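Local coordinates for protein Adp-ribosyltransferase (Staphylococcus aureus, PDB 1OJQ) that probably transfers the ADP-ribose part of NAD+ onto target proteins, as a mono-ADP-ribosyltransferase exoenzyme of the C3 type, at residues T96-E101 / E116-K121; N124-R129 / G192-S197. One frame throughout, in Å; residues are numbered along the deposited sequence. Where two conformers were deposited one is given.

Contact 1: T96-E101 / E116-K121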
loop_
_atom_site.group_PDB
_atom_site.type_symbol
_atom_site.label_atom_id
_atom_site.label_comp_id
_atom_site.label_asym_id
_atom_site.label_seq_id
_atom_site.Cartn_x
_atom_site.Cartn_y
_atom_site.Cartn_z
ATOM N N THR A 96 11.744 -12.685 -8.654
ATOM C CA THR A 96 12.540 -13.743 -9.271
ATOM C C THR A 96 12.567 -13.685 -10.793
ATOM O O THR A 96 11.499 -13.500 -11.377
ATOM C CB THR A 96 11.974 -15.131 -8.874
ATOM O OG1 THR A 96 12.087 -15.276 -7.462
ATOM C CG2 THR A 96 12.778 -16.213 -9.563
ATOM N N GLY A 97 13.709 -13.878 -11.434
ATOM C CA GLY A 97 13.949 -13.846 -12.845
ATOM C C GLY A 97 14.177 -12.448 -13.410
ATOM O O GLY A 97 14.555 -12.363 -14.584
ATOM N N PHE A 98 13.950 -11.397 -12.620
ATOM C CA PHE A 98 14.200 -10.014 -13.044
ATOM C C PHE A 98 15.562 -9.611 -12.494
ATOM O O PHE A 98 15.694 -9.325 -11.302
ATOM C CB PHE A 98 13.114 -9.040 -12.589
ATOM C CG PHE A 98 13.132 -7.765 -13.428
ATOM C CD1 PHE A 98 12.655 -7.785 -14.724
ATOM C CD2 PHE A 98 13.639 -6.584 -12.910
ATOM C CE1 PHE A 98 12.655 -6.628 -15.499
ATOM C CE2 PHE A 98 13.623 -5.423 -13.674
ATOM C CZ PHE A 98 13.136 -5.441 -14.967
ATOM N N THR A 99 16.584 -9.630 -13.367
ATOM C CA THR A 99 17.943 -9.609 -12.838
ATOM C C THR A 99 18.399 -8.203 -12.482
ATOM O O THR A 99 17.762 -7.215 -12.845
ATOM C CB THR A 99 18.944 -10.205 -13.856
ATOM O OG1 THR A 99 19.114 -9.258 -14.916
ATOM C CG2 THR A 99 18.367 -11.466 -14.462
ATOM N N ARG A 100 19.521 -8.126 -11.764
ATOM C CA ARG A 100 20.095 -6.801 -11.526
ATOM C C ARG A 100 20.338 -6.043 -12.822
ATOM O O ARG A 100 20.153 -4.828 -12.889
ATOM C CB ARG A 100 21.428 -6.937 -10.778
ATOM C CG ARG A 100 22.218 -5.632 -10.696
ATOM C CD ARG A 100 21.520 -4.663 -9.736
ATOM N NE ARG A 100 22.229 -3.384 -9.666
ATOM C CZ ARG A 100 21.937 -2.305 -10.394
ATOM N NH1 ARG A 100 20.951 -2.279 -11.286
ATOM N NH2 ARG A 100 22.646 -1.186 -10.244
ATOM N N GLU A 101 20.774 -6.753 -13.874
ATOM C CA GLU A 101 21.005 -6.039 -15.138
ATOM C C GLU A 101 19.689 -5.627 -15.776
ATOM O O GLU A 101 19.640 -4.562 -16.395
ATOM C CB GLU A 101 21.828 -6.873 -16.125
ATOM C CG GLU A 101 22.353 -6.031 -17.282
ATOM C CD GLU A 101 23.421 -5.040 -16.845
ATOM O OE1 GLU A 101 23.891 -4.279 -17.722
ATOM O OE2 GLU A 101 23.822 -4.989 -15.664
ATOM N N GLU A 116 9.621 -1.097 -23.261
ATOM C CA GLU A 116 8.443 -1.975 -23.285
ATOM C C GLU A 116 8.765 -3.454 -23.145
ATOM O O GLU A 116 8.013 -4.227 -22.543
ATOM C CB GLU A 116 7.666 -1.758 -24.594
ATOM N N ALA A 117 9.880 -3.920 -23.712
ATOM C CA ALA A 117 10.195 -5.349 -23.587
ATOM C C ALA A 117 10.493 -5.725 -22.137
ATOM O O ALA A 117 10.117 -6.790 -21.644
ATOM C CB ALA A 117 11.353 -5.710 -24.505
ATOM N N LEU A 118 11.191 -4.848 -21.418
ATOM C CA LEU A 118 11.479 -5.151 -20.015
ATOM C C LEU A 118 10.200 -5.128 -19.191
ATOM O O LEU A 118 10.055 -5.924 -18.272
ATOM C CB LEU A 118 12.515 -4.174 -19.461
ATOM C CG LEU A 118 13.962 -4.414 -19.919
ATOM C CD1 LEU A 118 14.813 -3.195 -19.573
ATOM C CD2 LEU A 118 14.546 -5.667 -19.304
ATOM N N VAL A 119 9.266 -4.218 -19.524
ATOM C CA VAL A 119 8.003 -4.201 -18.755
ATOM C C VAL A 119 7.211 -5.459 -19.093
ATOM O O VAL A 119 6.532 -6.028 -18.242
ATOM C CB VAL A 119 7.167 -2.943 -19.027
ATOM C CG1 VAL A 119 5.851 -2.959 -18.261
ATOM C CG2 VAL A 119 7.982 -1.714 -18.669
ATOM N N SER A 120 7.328 -5.883 -20.355
ATOM C CA SER A 120 6.707 -7.148 -20.740
ATOM C C SER A 120 7.297 -8.300 -19.955
ATOM O O SER A 120 6.602 -9.223 -19.509
ATOM C CB SER A 120 6.863 -7.372 -22.245
ATOM O OG SER A 120 5.881 -6.587 -22.907
ATOM N N LYS A 121 8.616 -8.269 -19.754
ATOM C CA LYS A 121 9.246 -9.305 -18.930
ATOM C C LYS A 121 8.680 -9.301 -17.519
ATOM O O LYS A 121 8.380 -10.332 -16.897
ATOM C CB LYS A 121 10.771 -9.079 -18.897
ATOM C CG LYS A 121 11.527 -10.163 -18.151
ATOM C CD LYS A 121 13.033 -10.107 -18.373
ATOM C CE LYS A 121 13.695 -11.355 -17.806
ATOM N NZ LYS A 121 15.175 -11.309 -17.920
HETATM O O HOH W 1 14.995 -14.041 -16.368
#

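Contact 2: N124-R129 / G192-S197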
loop_
_atom_site.group_PDB
_atom_site.type_symbol
_atom_site.label_atom_id
_atom_site.label_comp_id
_atom_site.label_asym_id
_atom_site.label_seq_id
_atom_site.Cartn_x
_atom_site.Cartn_y
_atom_site.Cartn_z
ATOM N N ASN A 124 5.425 -10.878 -17.358
ATOM C CA ASN A 124 5.574 -12.327 -17.467
ATOM C C ASN A 124 6.050 -12.920 -16.146
ATOM O O ASN A 124 5.629 -14.025 -15.790
ATOM C CB ASN A 124 6.534 -12.697 -18.604
ATOM C CG ASN A 124 6.887 -14.176 -18.518
ATOM O OD1 ASN A 124 7.868 -14.552 -17.880
ATOM N ND2 ASN A 124 6.048 -14.982 -19.157
ATOM N N LEU A 125 6.882 -12.224 -15.387
ATOM C CA LEU A 125 7.418 -12.683 -14.113
ATOM C C LEU A 125 6.537 -12.366 -12.901
ATOM O O LEU A 125 6.714 -12.997 -11.843
ATOM C CB LEU A 125 8.803 -12.057 -13.869
ATOM C CG LEU A 125 9.852 -12.452 -14.918
ATOM C CD1 LEU A 125 11.150 -11.705 -14.639
ATOM C CD2 LEU A 125 10.032 -13.965 -14.938
ATOM N N MET A 126 5.601 -11.413 -13.016
ATOM C CA MET A 126 4.798 -11.145 -11.816
ATOM C C MET A 126 3.337 -11.566 -11.955
ATOM O O MET A 126 2.665 -11.746 -10.923
ATOM C CB MET A 126 4.895 -9.656 -11.463
ATOM C CG MET A 126 6.325 -9.166 -11.289
ATOM S SD MET A 126 6.293 -7.410 -10.802
ATOM C CE MET A 126 5.424 -7.569 -9.229
ATOM N N ASN A 127 2.819 -11.726 -13.167
ATOM C CA ASN A 127 1.387 -12.033 -13.252
ATOM C C ASN A 127 1.065 -13.373 -12.604
ATOM O O ASN A 127 1.863 -14.314 -12.596
ATOM C CB ASN A 127 0.902 -12.019 -14.705
ATOM C CG ASN A 127 1.138 -13.361 -15.370
ATOM O OD1 ASN A 127 0.297 -14.265 -15.248
ATOM N ND2 ASN A 127 2.275 -13.457 -16.050
ATOM N N SER A 128 -0.140 -13.401 -12.042
ATOM C CA SER A 128 -0.644 -14.568 -11.352
ATOM C C SER A 128 0.198 -14.949 -10.135
ATOM O O SER A 128 0.087 -16.108 -9.703
ATOM C CB SER A 128 -0.733 -15.755 -12.325
ATOM O OG SER A 128 -1.504 -15.445 -13.482
ATOM N N ARG A 129 1.025 -14.085 -9.572
ATOM C CA ARG A 129 1.771 -14.381 -8.359
ATOM C C ARG A 129 1.203 -13.591 -7.180
ATOM O O ARG A 129 0.787 -12.439 -7.325
ATOM C CB ARG A 129 3.262 -14.052 -8.456
ATOM C CG ARG A 129 3.928 -14.685 -9.665
ATOM C CD ARG A 129 5.456 -14.703 -9.597
ATOM N NE ARG A 129 5.893 -15.891 -10.354
ATOM C CZ ARG A 129 6.644 -16.844 -9.818
ATOM N NH1 ARG A 129 7.025 -16.716 -8.559
ATOM N NH2 ARG A 129 7.010 -17.895 -10.527
ATOM N N GLY A 192 -2.444 -9.061 -11.346
ATOM C CA GLY A 192 -3.173 -9.279 -12.579
ATOM C C GLY A 192 -2.328 -8.933 -13.800
ATOM O O GLY A 192 -2.315 -9.663 -14.798
ATOM N N SER A 193 -1.614 -7.802 -13.744
ATOM C CA SER A 193 -0.845 -7.376 -14.905
ATOM C C SER A 193 0.184 -6.324 -14.506
ATOM O O SER A 193 0.042 -5.692 -13.467
ATOM C CB SER A 193 -1.760 -6.746 -15.962
ATOM O OG SER A 193 -2.359 -5.525 -15.509
ATOM N N VAL A 194 1.164 -6.172 -15.382
ATOM C CA VAL A 194 2.146 -5.098 -15.312
ATOM C C VAL A 194 2.166 -4.378 -16.650
ATOM O O VAL A 194 2.537 -4.993 -17.657
ATOM C CB VAL A 194 3.566 -5.594 -14.982
ATOM C CG1 VAL A 194 4.473 -4.369 -14.832
ATOM C CG2 VAL A 194 3.573 -6.459 -13.746
ATOM N N LYS A 195 1.773 -3.111 -16.677
ATOM C CA LYS A 195 1.662 -2.341 -17.906
ATOM C C LYS A 195 2.346 -0.979 -17.795
ATOM O O LYS A 195 2.616 -0.495 -16.699
ATOM C CB LYS A 195 0.194 -2.100 -18.242
ATOM C CG LYS A 195 -0.697 -3.329 -18.360
ATOM C CD LYS A 195 -2.098 -2.846 -18.782
ATOM C CE LYS A 195 -3.023 -4.010 -19.086
ATOM N NZ LYS A 195 -2.457 -4.951 -20.102
ATOM N N LEU A 196 2.611 -0.344 -18.932
ATOM C CA LEU A 196 3.074 1.034 -18.931
ATOM C C LEU A 196 1.896 1.995 -18.884
ATOM O O LEU A 196 0.828 1.669 -19.411
ATOM C CB LEU A 196 3.918 1.340 -20.183
ATOM C CG LEU A 196 5.371 0.849 -20.027
ATOM C CD1 LEU A 196 6.103 0.837 -21.355
ATOM C CD2 LEU A 196 6.095 1.692 -18.993
ATOM N N SER A 197 2.083 3.136 -18.263
ATOM C CA SER A 197 1.130 4.203 -18.057
ATOM C C SER A 197 0.527 4.759 -19.334
ATOM O O SER A 197 0.315 4.093 -20.340
ATOM C CB SER A 197 1.853 5.374 -17.357
ATOM O OG SER A 197 2.976 5.723 -18.172
#

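Contact 1: T96-E101 / E116-K121
Leu118 is the first residue of 116-121 to meet the other segment, at CE1 of the Phe98 ring. Its carbonyl O lies 3.9 Å from Phe98 CE1, approaching the ring obliquely, and its branch CD2 stands 4.4 Å from the same CE1, an apolar contact at the outer end of the ring. Leu118 also packs on Asp102, Met105 and Leu106 of helix 100-106. The next residue, Val119, points away from 96-101 and faces strand 187-196. The arrangement is that of a loop leading into one helix, 100-106, and packing on the start of the next, 116-126. A capping box opens helix 100-106: the Thr99 side chain, at the N-cap, caps a backbone N just beyond 96-101, and Asp102 OD2 in return accepts from Thr99 N. Lys121 reaches farthest across. Its CG is anti to the backbone N, and this chi1 of -176° sets CG at the edge of the Phe98 ring, near its plane and 4.3 Å from CD1; the extended chain beyond takes CE to 3.5 Å from Gly97 O. The ammonium group forms a salt bridge with Asp102 OD2, so one carboxylate oxygen serves both the lysine and the start of helix 100-106. A water further joins the segments, accepting from Lys121 NZ at 3.1 Å and donating to Gly97 O at a short 2.5 Å.

Contact 2: N124-R129 / G192-S197
Met126 and Val194 form the closely packed part of this contact, where the last turn of helix 116-126 lies against strand 187-196 of the five-stranded mixed sheet. Two atoms of the methionine meet a single methyl: SD and CB are each 4.1 Å from Val194 CG2, the branch that lies anti to the valine's carbonyl carbon. Both residues are buried, and their surroundings are largely apolar: Met126 also packs on Ile205, Tyr91 and Ile95, and Val194 on Val119, Leu122, Ile203 and Ile205. The strand is held to the helix by a polar link too, since Val194 N donates to Asn123 OD1.

Toward Gly192 the side-chain contact is looser and more open to solvent. Here the chain leaves the helix at Asn127 and reverses through a type II beta turn from Met126 to Arg129, closed by Arg129 N to Met126 O at 3.2 Å. The turn is nevertheless bonded to the sheet, for Ser128 and Arg129 both make backbone hydrogen bonds with Val191. Gly192 is exposed and forms a classic beta bulge with Ser193 opposite Thr206; across the contact, its O comes no nearer than 4.0 Å, to Asn127 CB. The asparagine amide is turned away from the strand: ND2 donates to Asn123 O, and OD1 receives Ser128 OG at 2.8 Å, with a C=O...O angle of 144° and the donor tilted 21° from the carbonyl plane.

In the fold
From the N terminus, the chain passes strand 81-87 and reaches 96-101, then runs through helix 100-106 and returns at 116-121, where contact 1 closes a short loop of 14 residues. Helix 116-126 carries on directly into contact 2, whose loop of 62 residues, containing strands but no helix, closes at 192-197. The two loops therefore follow in series, neither nesting nor crossing. The helix 116-126 is common to both, and their centres lie 11 Å apart. Leu125 CD1 packs against Gly97 C at 3.4 Å, and Val119 CG2 meets Leu196 CG at 3.9 Å, so each contact's residues also touch the other's. Together they tie the loop entering helix 100-106, through helix 116-126, to strand 187-196.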